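Local structure of hydrolase, isochorismatase family (Pseudomonas putida KT2440, 4H17) at residues A[37-42]-A[76-81]; A[105-110]-A[141-146]; A[113-118]-A[145-150]. The protein probably acts as a hydrolase of the isochorismatase family, built on a Rossmann-like fold. All blocks are in the same frame, centred on the assembly; numbering follows the deposited sequence.

The three contacts lie in one isochorismatase domain and all touch the second subunit, but they differ in setting. Contact 1 is partly buried loop-to-loop packing about 18 Å from the chain centre, and rests on a proline over an arginine's guanidinium and a leucine against a phenylalanine ring. Contact 2 is buried and sets the loop 105-110 against helix 133-146; here an arginine and an asparagine collect sulfate. Contact 3, partly buried, takes the end of that same helix and the turn after it to helix 114-121 through aromatic rings. Contacts 2 and 3 share K145, D146 and one sulfate, and their centres are 8 Å apart, whereas contact 1 stands about 22 Å from contact 2, centre to centre.

Contact 1. Residues A[37-42]-A[76-81]; sequences SGPLKL and GGRFDP. With EDO (1,2-ethanediol), chain G.
A proline ring lies over one face of a guanidinium group: P39 CG comes within 3.3 Å of R78 NH2, while P39 CD is 3.6 Å from R78 NH1. The arginine chain makes this possible by bending at its second torsion (chi2 -71°), which swings the flat group across the pyrrolidine. Its polar edge is used elsewhere, because NH1 forms a salt bridge with E34, whose carboxylate also accepts a bond from the backbone N of F79. Beside this pair L40 reaches across with its CD1 methyl, 4.0 Å from F79 CE1 and obliquely placed against the ring, and the two side chains meet at about a right angle.

Both segments belong to loops that follow parallel strands of the Rossmann-like sheet: the loop of 37-42 comes after strand 24-29, the loop of 76-81 after strand 66-71. Each is folded by a beta turn, type I from G38 to K41, held by a 3.0 Å bond from K41 N to G38 O, and type II from G77 to D80, with a weak closing bond. Were R78 replaced by an alanine, E34 would probably lose its charged mate and the side of the P39 ring that the guanidinium faces would be uncovered. L40 CD1 joins H71, stacked on the F79 ring, and Y35, which meets it edge-to-face. L11 of the second subunit packs on P39, L40 and R78. On the other loop a 1,2-ethanediol, probably from the crystallisation liquor, accepts a bond of 2.8 Å from R78 N through its O2.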
loop_
_atom_site.group_PDB
_atom_site.type_symbol
_atom_site.label_atom_id
_atom_site.label_comp_id
_atom_site.label_asym_id
_atom_site.label_seq_id
_atom_site.Cartn_x
_atom_site.Cartn_y
_atom_site.Cartn_z
ATOM N N SER A 37 10.935 -3.835 -21.189
ATOM C CA SER A 37 11.270 -5.153 -21.676
ATOM C C SER A 37 11.567 -6.089 -20.491
ATOM O O SER A 37 11.636 -5.639 -19.366
ATOM C CB SER A 37 12.468 -5.076 -22.634
ATOM O OG SER A 37 13.654 -4.806 -21.904
ATOM N N GLY A 38 11.754 -7.377 -20.756
ATOM C CA GLY A 38 12.046 -8.380 -19.712
ATOM C C GLY A 38 10.872 -8.715 -18.781
ATOM O O GLY A 38 9.737 -8.395 -19.081
ATOM N N PRO A 39 11.157 -9.382 -17.641
ATOM C CA PRO A 39 10.125 -9.797 -16.695
ATOM C C PRO A 39 9.379 -8.624 -16.079
ATOM O O PRO A 39 8.236 -8.797 -15.616
ATOM C CB PRO A 39 10.914 -10.572 -15.611
ATOM C CG PRO A 39 12.311 -10.131 -15.764
ATOM C CD PRO A 39 12.504 -9.758 -17.199
ATOM N N LEU A 40 9.985 -7.431 -16.047
ATOM C CA LEU A 40 9.314 -6.255 -15.477
ATOM C C LEU A 40 8.674 -5.383 -16.571
ATOM O O LEU A 40 8.266 -4.286 -16.310
ATOM C CB LEU A 40 10.248 -5.433 -14.573
ATOM C CG LEU A 40 10.748 -6.197 -13.356
ATOM C CD1 LEU A 40 11.781 -5.317 -12.686
ATOM C CD2 LEU A 40 9.582 -6.520 -12.413
ATOM N N LYS A 41 8.512 -5.930 -17.784
ATOM C CA LYS A 41 7.848 -5.187 -18.834
ATOM C C LYS A 41 6.421 -4.914 -18.395
ATOM O O LYS A 41 5.707 -5.881 -18.064
ATOM C CB LYS A 41 7.816 -5.990 -20.143
ATOM C CG LYS A 41 7.192 -5.265 -21.296
ATOM C CD LYS A 41 7.041 -6.207 -22.494
ATOM C CE LYS A 41 6.395 -5.473 -23.661
ATOM N NZ LYS A 41 6.867 -5.978 -24.987
ATOM N N LEU A 42 5.988 -3.646 -18.421
ATOM C CA LEU A 42 4.667 -3.281 -17.906
ATOM C C LEU A 42 3.668 -3.282 -19.030
ATOM O O LEU A 42 4.062 -3.224 -20.210
ATOM C CB LEU A 42 4.647 -1.970 -17.144
ATOM C CG LEU A 42 5.684 -1.939 -16.010
ATOM C CD1 LEU A 42 5.614 -0.582 -15.309
ATOM C CD2 LEU A 42 5.547 -3.041 -14.966
ATOM N N GLY A 76 24.945 -4.274 -12.853
ATOM C CA GLY A 76 24.761 -5.588 -13.478
ATOM C C GLY A 76 23.434 -6.270 -13.232
ATOM O O GLY A 76 23.220 -7.393 -13.657
ATOM N N GLY A 77 22.536 -5.577 -12.564
ATOM C CA GLY A 77 21.284 -6.178 -12.078
ATOM C C GLY A 77 20.075 -5.404 -12.517
ATOM O O GLY A 77 20.078 -4.713 -13.528
ATOM N N ARG A 78 18.991 -5.529 -11.763
ATOM C CA ARG A 78 17.786 -4.819 -12.081
ATOM C C ARG A 78 17.946 -3.304 -11.876
ATOM O O ARG A 78 18.615 -2.869 -10.937
ATOM C CB ARG A 78 16.623 -5.404 -11.243
ATOM C CG ARG A 78 16.291 -6.874 -11.552
ATOM C CD ARG A 78 15.646 -7.027 -12.917
ATOM N NE ARG A 78 15.674 -8.412 -13.378
ATOM C CZ ARG A 78 15.491 -8.806 -14.639
ATOM N NH1 ARG A 78 15.228 -7.935 -15.619
ATOM N NH2 ARG A 78 15.549 -10.091 -14.918
ATOM N N PHE A 79 17.352 -2.517 -12.769
ATOM C CA PHE A 79 17.485 -1.061 -12.810
ATOM C C PHE A 79 18.950 -0.633 -12.805
ATOM O O PHE A 79 19.300 0.407 -12.267
ATOM C CB PHE A 79 16.748 -0.395 -11.618
ATOM C CG PHE A 79 15.288 -0.821 -11.490
ATOM C CD1 PHE A 79 14.914 -1.984 -10.852
ATOM C CD2 PHE A 79 14.283 -0.040 -12.098
ATOM C CE1 PHE A 79 13.584 -2.369 -10.765
ATOM C CE2 PHE A 79 12.944 -0.424 -12.009
ATOM C CZ PHE A 79 12.602 -1.591 -11.360
ATOM N N ASP A 80 19.789 -1.437 -13.461
ATOM C CA ASP A 80 21.222 -1.220 -13.492
ATOM C C ASP A 80 21.602 0.244 -13.804
ATOM O O ASP A 80 21.378 0.705 -14.917
ATOM C CB ASP A 80 21.769 -2.124 -14.577
ATOM C CG ASP A 80 23.262 -2.095 -14.692
ATOM O OD1 ASP A 80 23.934 -1.330 -13.993
ATOM O OD2 ASP A 80 23.750 -2.854 -15.563
ATOM N N PRO A 81 22.268 0.937 -12.870
ATOM C CA PRO A 81 22.555 2.328 -13.122
ATOM C C PRO A 81 23.721 2.552 -14.077
ATOM O O PRO A 81 23.918 3.669 -14.530
ATOM C CB PRO A 81 22.841 2.870 -11.754
ATOM C CG PRO A 81 23.457 1.694 -11.016
ATOM C CD PRO A 81 22.662 0.521 -11.513
HETATM C C1 EDO G . 19.379 -8.555 -8.623
HETATM O O1 EDO G . 20.351 -8.544 -9.694
HETATM C C2 EDO G . 19.224 -7.168 -8.071
HETATM O O2 EDO G . 18.677 -6.276 -9.057
#

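Contact 2. Residues A[105-110]-A[141-146]; sequences MPNAFK and VRRAKD. With SO4 (sulfate ion), chain D; SO4 (sulfate ion), chain I.
R143 rests its CG against the place where N107 and F109 adjoin, 3.5 Å from N107 OD1 and 3.6 Å from F109 CD1. The chain leaves the helix with CG opposite the backbone N and turns at chi2 (57°), which carries the guanidinium past the loop to the sulfates; its plane stands at 87° to the phenyl ring. The far end of the F109 ring reaches the helix obliquely, CZ lying 4.0 Å from A144 CB.

The N107 amide divides its work. OD1 accepts from F109 N at 2.9 Å, closing an Asx turn in which the donor sits 52° out of the carbonyl plane, and ND2 donates to sulfate D O2 in a nearly straight bond. ND2 also bonds D146 of the second subunit. That sulfate oxygen receives R143 NE as well, at 2.8 Å, while NH2 bonds another oxygen of the same ion. NH1 and NH2 both reach the second sulfate, and NH1 forms a salt bridge with D146, whose OD2 lies 2.8 Å away, met on the anti side and tilted out of the carboxylate plane.

R143 of the second subunit also bonds each sulfate. Probably taken from the crystallisation liquor, the two ions thus mark anion sites at the subunit interface, where their charge is likely to offset that of the paired arginines.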
loop_
_atom_site.group_PDB
_atom_site.type_symbol
_atom_site.label_atom_id
_atom_site.label_comp_id
_atom_site.label_asym_id
_atom_site.label_seq_id
_atom_site.Cartn_x
_atom_site.Cartn_y
_atom_site.Cartn_z
HETATM N N MSE A 105 13.925 2.059 -1.513
HETATM C CA MSE A 105 12.717 1.381 -1.102
HETATM C C MSE A 105 11.571 1.743 -1.981
HETATM O O MSE A 105 11.573 2.828 -2.606
HETATM C CB MSE A 105 12.322 1.767 0.336
HETATM C CG MSE A 105 13.455 1.678 1.319
HETATM SE SE MSE A 105 14.287 -0.071 1.382
HETATM C CE MSE A 105 12.716 -1.047 1.843
ATOM N N PRO A 106 10.496 0.928 -1.989
ATOM C CA PRO A 106 9.248 1.358 -2.664
ATOM C C PRO A 106 8.732 2.713 -2.164
ATOM O O PRO A 106 8.282 3.512 -2.951
ATOM C CB PRO A 106 8.265 0.213 -2.374
ATOM C CG PRO A 106 9.144 -0.992 -2.225
ATOM C CD PRO A 106 10.401 -0.482 -1.540
ATOM N N ASN A 107 8.870 2.969 -0.866
ATOM C CA ASN A 107 8.618 4.257 -0.264
ATOM C C ASN A 107 9.704 5.264 -0.680
ATOM O O ASN A 107 10.824 5.229 -0.187
ATOM C CB ASN A 107 8.614 4.094 1.258
ATOM C CG ASN A 107 8.556 5.409 1.998
ATOM O OD1 ASN A 107 8.298 6.477 1.390
ATOM N ND2 ASN A 107 8.838 5.368 3.273
ATOM N N ALA A 108 9.319 6.215 -1.545
ATOM C CA ALA A 108 10.278 7.175 -2.068
ATOM C C ALA A 108 10.767 8.223 -1.065
ATOM O O ALA A 108 11.707 8.967 -1.369
ATOM C CB ALA A 108 9.759 7.870 -3.328
ATOM N N PHE A 109 10.138 8.284 0.120
ATOM C CA PHE A 109 10.648 9.140 1.220
ATOM C C PHE A 109 11.863 8.581 1.945
ATOM O O PHE A 109 12.657 9.346 2.516
ATOM C CB PHE A 109 9.536 9.405 2.228
ATOM C CG PHE A 109 8.407 10.249 1.679
ATOM C CD1 PHE A 109 7.322 9.638 1.067
ATOM C CD2 PHE A 109 8.417 11.635 1.788
ATOM C CE1 PHE A 109 6.283 10.372 0.593
ATOM C CE2 PHE A 109 7.385 12.389 1.248
ATOM C CZ PHE A 109 6.306 11.749 0.688
ATOM N N LYS A 110 11.976 7.249 2.004
ATOM C CA LYS A 110 12.949 6.608 2.887
ATOM C C LYS A 110 14.372 6.878 2.439
ATOM O O LYS A 110 14.786 6.462 1.357
ATOM C CB LYS A 110 12.673 5.106 2.985
ATOM C CG LYS A 110 13.666 4.288 3.805
ATOM C CD LYS A 110 13.762 4.687 5.276
ATOM C CE LYS A 110 14.364 3.565 6.135
ATOM N NZ LYS A 110 14.294 3.853 7.606
ATOM N N VAL A 141 2.448 7.007 -2.183
ATOM C CA VAL A 141 1.215 7.753 -1.989
ATOM C C VAL A 141 0.757 7.513 -0.568
ATOM O O VAL A 141 0.330 8.431 0.120
ATOM C CB VAL A 141 0.159 7.323 -3.014
ATOM C CG1 VAL A 141 -1.239 7.839 -2.675
ATOM C CG2 VAL A 141 0.560 7.838 -4.398
ATOM N N ARG A 142 0.810 6.268 -0.128
ATOM C CA ARG A 142 0.401 5.977 1.258
ATOM C C ARG A 142 1.261 6.747 2.269
ATOM O O ARG A 142 0.725 7.353 3.199
ATOM C CB ARG A 142 0.469 4.478 1.546
ATOM C CG ARG A 142 -0.540 3.627 0.731
ATOM C CD ARG A 142 -0.243 2.146 0.796
ATOM N NE ARG A 142 -1.115 1.327 -0.063
ATOM C CZ ARG A 142 -2.233 0.729 0.349
ATOM N NH1 ARG A 142 -2.624 0.803 1.605
ATOM N NH2 ARG A 142 -2.955 0.001 -0.515
ATOM N N ARG A 143 2.568 6.752 2.062
ATOM C CA ARG A 143 3.464 7.460 2.964
ATOM C C ARG A 143 3.196 8.974 2.988
ATOM O O ARG A 143 3.276 9.630 4.037
ATOM C CB ARG A 143 4.926 7.155 2.641
ATOM C CG ARG A 143 5.898 7.668 3.701
ATOM C CD ARG A 143 5.596 7.135 5.070
ATOM N NE ARG A 143 6.602 7.556 6.035
ATOM C CZ ARG A 143 6.363 7.689 7.335
ATOM N NH1 ARG A 143 5.161 7.401 7.803
ATOM N NH2 ARG A 143 7.339 8.093 8.170
ATOM N N ALA A 144 2.898 9.529 1.839
ATOM C CA ALA A 144 2.588 10.936 1.721
ATOM C C ALA A 144 1.381 11.291 2.572
ATOM O O ALA A 144 1.348 12.398 3.108
ATOM C CB ALA A 144 2.332 11.314 0.273
ATOM N N LYS A 145 0.377 10.411 2.644
ATOM C CA LYS A 145 -0.766 10.627 3.547
ATOM C C LYS A 145 -0.281 10.870 4.977
ATOM O O LYS A 145 -0.784 11.758 5.655
ATOM C CB LYS A 145 -1.753 9.456 3.522
ATOM C CG LYS A 145 -3.035 9.656 4.352
ATOM C CD LYS A 145 -3.859 8.364 4.396
ATOM C CE LYS A 145 -5.215 8.511 5.069
ATOM N NZ LYS A 145 -6.253 9.119 4.190
ATOM N N ASP A 146 0.687 10.074 5.461
ATOM C CA ASP A 146 1.245 10.254 6.809
ATOM C C ASP A 146 1.814 11.631 7.083
ATOM O O ASP A 146 1.804 12.125 8.224
ATOM C CB ASP A 146 2.333 9.219 7.081
ATOM C CG ASP A 146 1.773 7.795 7.271
ATOM O OD1 ASP A 146 0.572 7.628 7.591
ATOM O OD2 ASP A 146 2.541 6.825 7.120
HETATM S S SO4 D . 10.393 7.816 5.918
HETATM O O1 SO4 D . 11.083 6.522 6.036
HETATM O O2 SO4 D . 9.247 7.588 5.050
HETATM O O3 SO4 D . 11.315 8.778 5.291
HETATM O O4 SO4 D . 9.939 8.268 7.277
HETATM S S SO4 I . 6.093 6.222 11.035
HETATM O O1 SO4 I . 7.461 6.796 10.866
HETATM O O2 SO4 I . 5.067 7.250 10.695
HETATM O O3 SO4 I . 5.875 5.984 12.501
HETATM O O4 SO4 I . 5.876 4.940 10.326
#

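Contact 3. Residues A[113-118]-A[145-150]; sequences KLHETL and KDYGYR. With SO4 (sulfate ion), chain D.
H115 and Y147 lie face to face, ring centroids 3.8 Å apart and planes 22° from parallel. The overlap is offset: H115 ND1 lies over the phenol toward its rim and Y147 CD1 over the imidazole, with Y147 CD1 3.3 Å from H115 CE1. A first torsion near 180° (chi1 -169°) extends the imidazole away from the backbone of helix 114-121, toward the turn at 147-149.

The other tyrosine packs deeper. Y149 slides its hydroxyl end between two side chains of the helix, its OH being 3.3 Å from L118 CB and equally near H115 CD2, which lies at the edge of the phenol. L118 CD1 lies over one face of that ring in a CH-pi contact, 4.2 Å from the centroid and 18° off the normal. L118 and Y149 both also touch L126 on strand 125-131, placing this half of the contact against the parallel sheet.

The turn that presents the two tyrosines is a Schellman motif ending helix 133-146: G148, with positive phi, is the C-prime residue, and the 3.0 Å bond from its N to K145 O is joined by one from Y149 N to A144 O. Y147 and Y149, on either side of G148 in sequence, both reach helix 114-121.

Whereas L118 and Y149 are buried against the sheet, H115 and Y147 are partly exposed, with a water and a sulfate at their margins. The water lies in the plane of the imidazole, 2.6 Å from H115 NE2, and donates to Y147 O, linking helix and turn. At the far end of its ring Y147 OH donates to sulfate D O4 at 3.0 Å, and R143 holds that same ion.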
loop_
_atom_site.group_PDB
_atom_site.type_symbol
_atom_site.label_atom_id
_atom_site.label_comp_id
_atom_site.label_asym_id
_atom_site.label_seq_id
_atom_site.Cartn_x
_atom_site.Cartn_y
_atom_site.Cartn_z
ATOM N N LYS A 113 15.289 12.395 1.581
ATOM C CA LYS A 113 14.948 13.806 1.832
ATOM C C LYS A 113 13.803 14.348 0.958
ATOM O O LYS A 113 13.609 15.580 0.817
ATOM C CB LYS A 113 16.182 14.702 1.728
ATOM C CG LYS A 113 17.099 14.518 2.923
ATOM C CD LYS A 113 18.306 15.446 2.915
ATOM C CE LYS A 113 18.955 15.504 4.291
ATOM N NZ LYS A 113 19.310 14.156 4.815
ATOM N N LEU A 114 13.026 13.432 0.359
ATOM C CA LEU A 114 11.831 13.850 -0.362
ATOM C C LEU A 114 10.914 14.701 0.511
ATOM O O LEU A 114 10.361 15.705 0.036
ATOM C CB LEU A 114 11.081 12.636 -0.932
ATOM C CG LEU A 114 9.764 12.923 -1.657
ATOM C CD1 LEU A 114 9.906 13.880 -2.826
ATOM C CD2 LEU A 114 9.089 11.621 -2.123
ATOM N N HIS A 115 10.797 14.369 1.786
ATOM C CA HIS A 115 9.965 15.188 2.680
ATOM C C HIS A 115 10.451 16.653 2.782
ATOM O O HIS A 115 9.669 17.591 2.550
ATOM C CB HIS A 115 9.843 14.534 4.045
ATOM C CG HIS A 115 8.813 15.192 4.892
ATOM N ND1 HIS A 115 8.904 15.269 6.260
ATOM C CD2 HIS A 115 7.665 15.813 4.551
ATOM C CE1 HIS A 115 7.852 15.921 6.730
ATOM N NE2 HIS A 115 7.081 16.261 5.714
ATOM N N GLU A 116 11.746 16.834 3.036
ATOM C CA GLU A 116 12.366 18.150 3.167
ATOM C C GLU A 116 12.156 18.922 1.876
ATOM O O GLU A 116 11.822 20.111 1.895
ATOM C CB GLU A 116 13.880 17.951 3.445
ATOM C CG GLU A 116 14.774 19.179 3.634
ATOM C CD GLU A 116 16.197 18.813 4.072
ATOM O OE1 GLU A 116 16.476 17.614 4.311
ATOM O OE2 GLU A 116 17.041 19.721 4.206
ATOM N N THR A 117 12.318 18.231 0.748
ATOM C CA THR A 117 12.121 18.838 -0.549
ATOM C C THR A 117 10.673 19.320 -0.734
ATOM O O THR A 117 10.403 20.483 -1.156
ATOM C CB THR A 117 12.497 17.875 -1.659
ATOM O OG1 THR A 117 13.906 17.615 -1.535
ATOM C CG2 THR A 117 12.183 18.451 -3.025
ATOM N N LEU A 118 9.717 18.453 -0.455
ATOM C CA LEU A 118 8.317 18.853 -0.602
ATOM C C LEU A 118 7.936 19.990 0.370
ATOM O O LEU A 118 7.173 20.867 -0.018
ATOM C CB LEU A 118 7.390 17.662 -0.445
ATOM C CG LEU A 118 7.533 16.557 -1.482
ATOM C CD1 LEU A 118 6.562 15.433 -1.132
ATOM C CD2 LEU A 118 7.258 17.147 -2.849
ATOM N N LYS A 145 0.377 10.411 2.644
ATOM C CA LYS A 145 -0.766 10.627 3.547
ATOM C C LYS A 145 -0.281 10.870 4.977
ATOM O O LYS A 145 -0.784 11.758 5.655
ATOM C CB LYS A 145 -1.753 9.456 3.522
ATOM C CG LYS A 145 -3.035 9.656 4.352
ATOM C CD LYS A 145 -3.859 8.364 4.396
ATOM C CE LYS A 145 -5.215 8.511 5.069
ATOM N NZ LYS A 145 -6.253 9.119 4.190
ATOM N N ASP A 146 0.687 10.074 5.461
ATOM C CA ASP A 146 1.245 10.254 6.809
ATOM C C ASP A 146 1.814 11.631 7.083
ATOM O O ASP A 146 1.804 12.125 8.224
ATOM C CB ASP A 146 2.333 9.219 7.081
ATOM C CG ASP A 146 1.773 7.795 7.271
ATOM O OD1 ASP A 146 0.572 7.628 7.591
ATOM O OD2 ASP A 146 2.541 6.825 7.120
ATOM N N TYR A 147 2.348 12.260 6.032
ATOM C CA TYR A 147 2.932 13.610 6.157
ATOM C C TYR A 147 1.934 14.716 5.825
ATOM O O TYR A 147 2.269 15.894 5.792
ATOM C CB TYR A 147 4.137 13.688 5.254
ATOM C CG TYR A 147 5.318 12.928 5.733
ATOM C CD1 TYR A 147 5.890 13.238 6.981
ATOM C CD2 TYR A 147 5.933 11.973 4.953
ATOM C CE1 TYR A 147 6.999 12.598 7.443
ATOM C CE2 TYR A 147 7.071 11.316 5.403
ATOM C CZ TYR A 147 7.622 11.648 6.645
ATOM O OH TYR A 147 8.737 11.006 7.163
ATOM N N GLY A 148 0.698 14.327 5.605
ATOM C CA GLY A 148 -0.376 15.299 5.439
ATOM C C GLY A 148 -0.524 15.851 4.037
ATOM O O GLY A 148 -1.282 16.790 3.832
ATOM N N TYR A 149 0.125 15.251 3.042
ATOM C CA TYR A 149 -0.105 15.639 1.683
ATOM C C TYR A 149 -1.404 15.143 1.095
ATOM O O TYR A 149 -1.948 14.116 1.511
ATOM C CB TYR A 149 1.049 15.177 0.774
ATOM C CG TYR A 149 2.333 15.852 1.198
ATOM C CD1 TYR A 149 2.628 17.138 0.817
ATOM C CD2 TYR A 149 3.252 15.177 1.990
ATOM C CE1 TYR A 149 3.790 17.788 1.227
ATOM C CE2 TYR A 149 4.414 15.802 2.398
ATOM C CZ TYR A 149 4.682 17.097 2.039
ATOM O OH TYR A 149 5.856 17.691 2.469
ATOM N N ARG A 150 -1.917 15.915 0.145
ATOM C CA ARG A 150 -3.087 15.565 -0.617
ATOM C C ARG A 150 -2.603 15.079 -1.965
ATOM O O ARG A 150 -2.027 15.854 -2.727
ATOM C CB ARG A 150 -3.950 16.788 -0.832
ATOM C CG ARG A 150 -4.690 17.264 0.397
ATOM C CD ARG A 150 -5.665 18.385 0.010
ATOM N NE ARG A 150 -4.998 19.606 -0.451
ATOM C CZ ARG A 150 -4.550 20.578 0.348
ATOM N NH1 ARG A 150 -4.704 20.502 1.667
ATOM N NH2 ARG A 150 -3.965 21.649 -0.176
HETATM S S SO4 D . 10.393 7.816 5.918
HETATM O O1 SO4 D . 11.083 6.522 6.036
HETATM O O2 SO4 D . 9.247 7.588 5.050
HETATM O O3 SO4 D . 11.315 8.778 5.291
HETATM O O4 SO4 D . 9.939 8.268 7.277
HETATM O O HOH W 1 4.722 17.295 6.200
#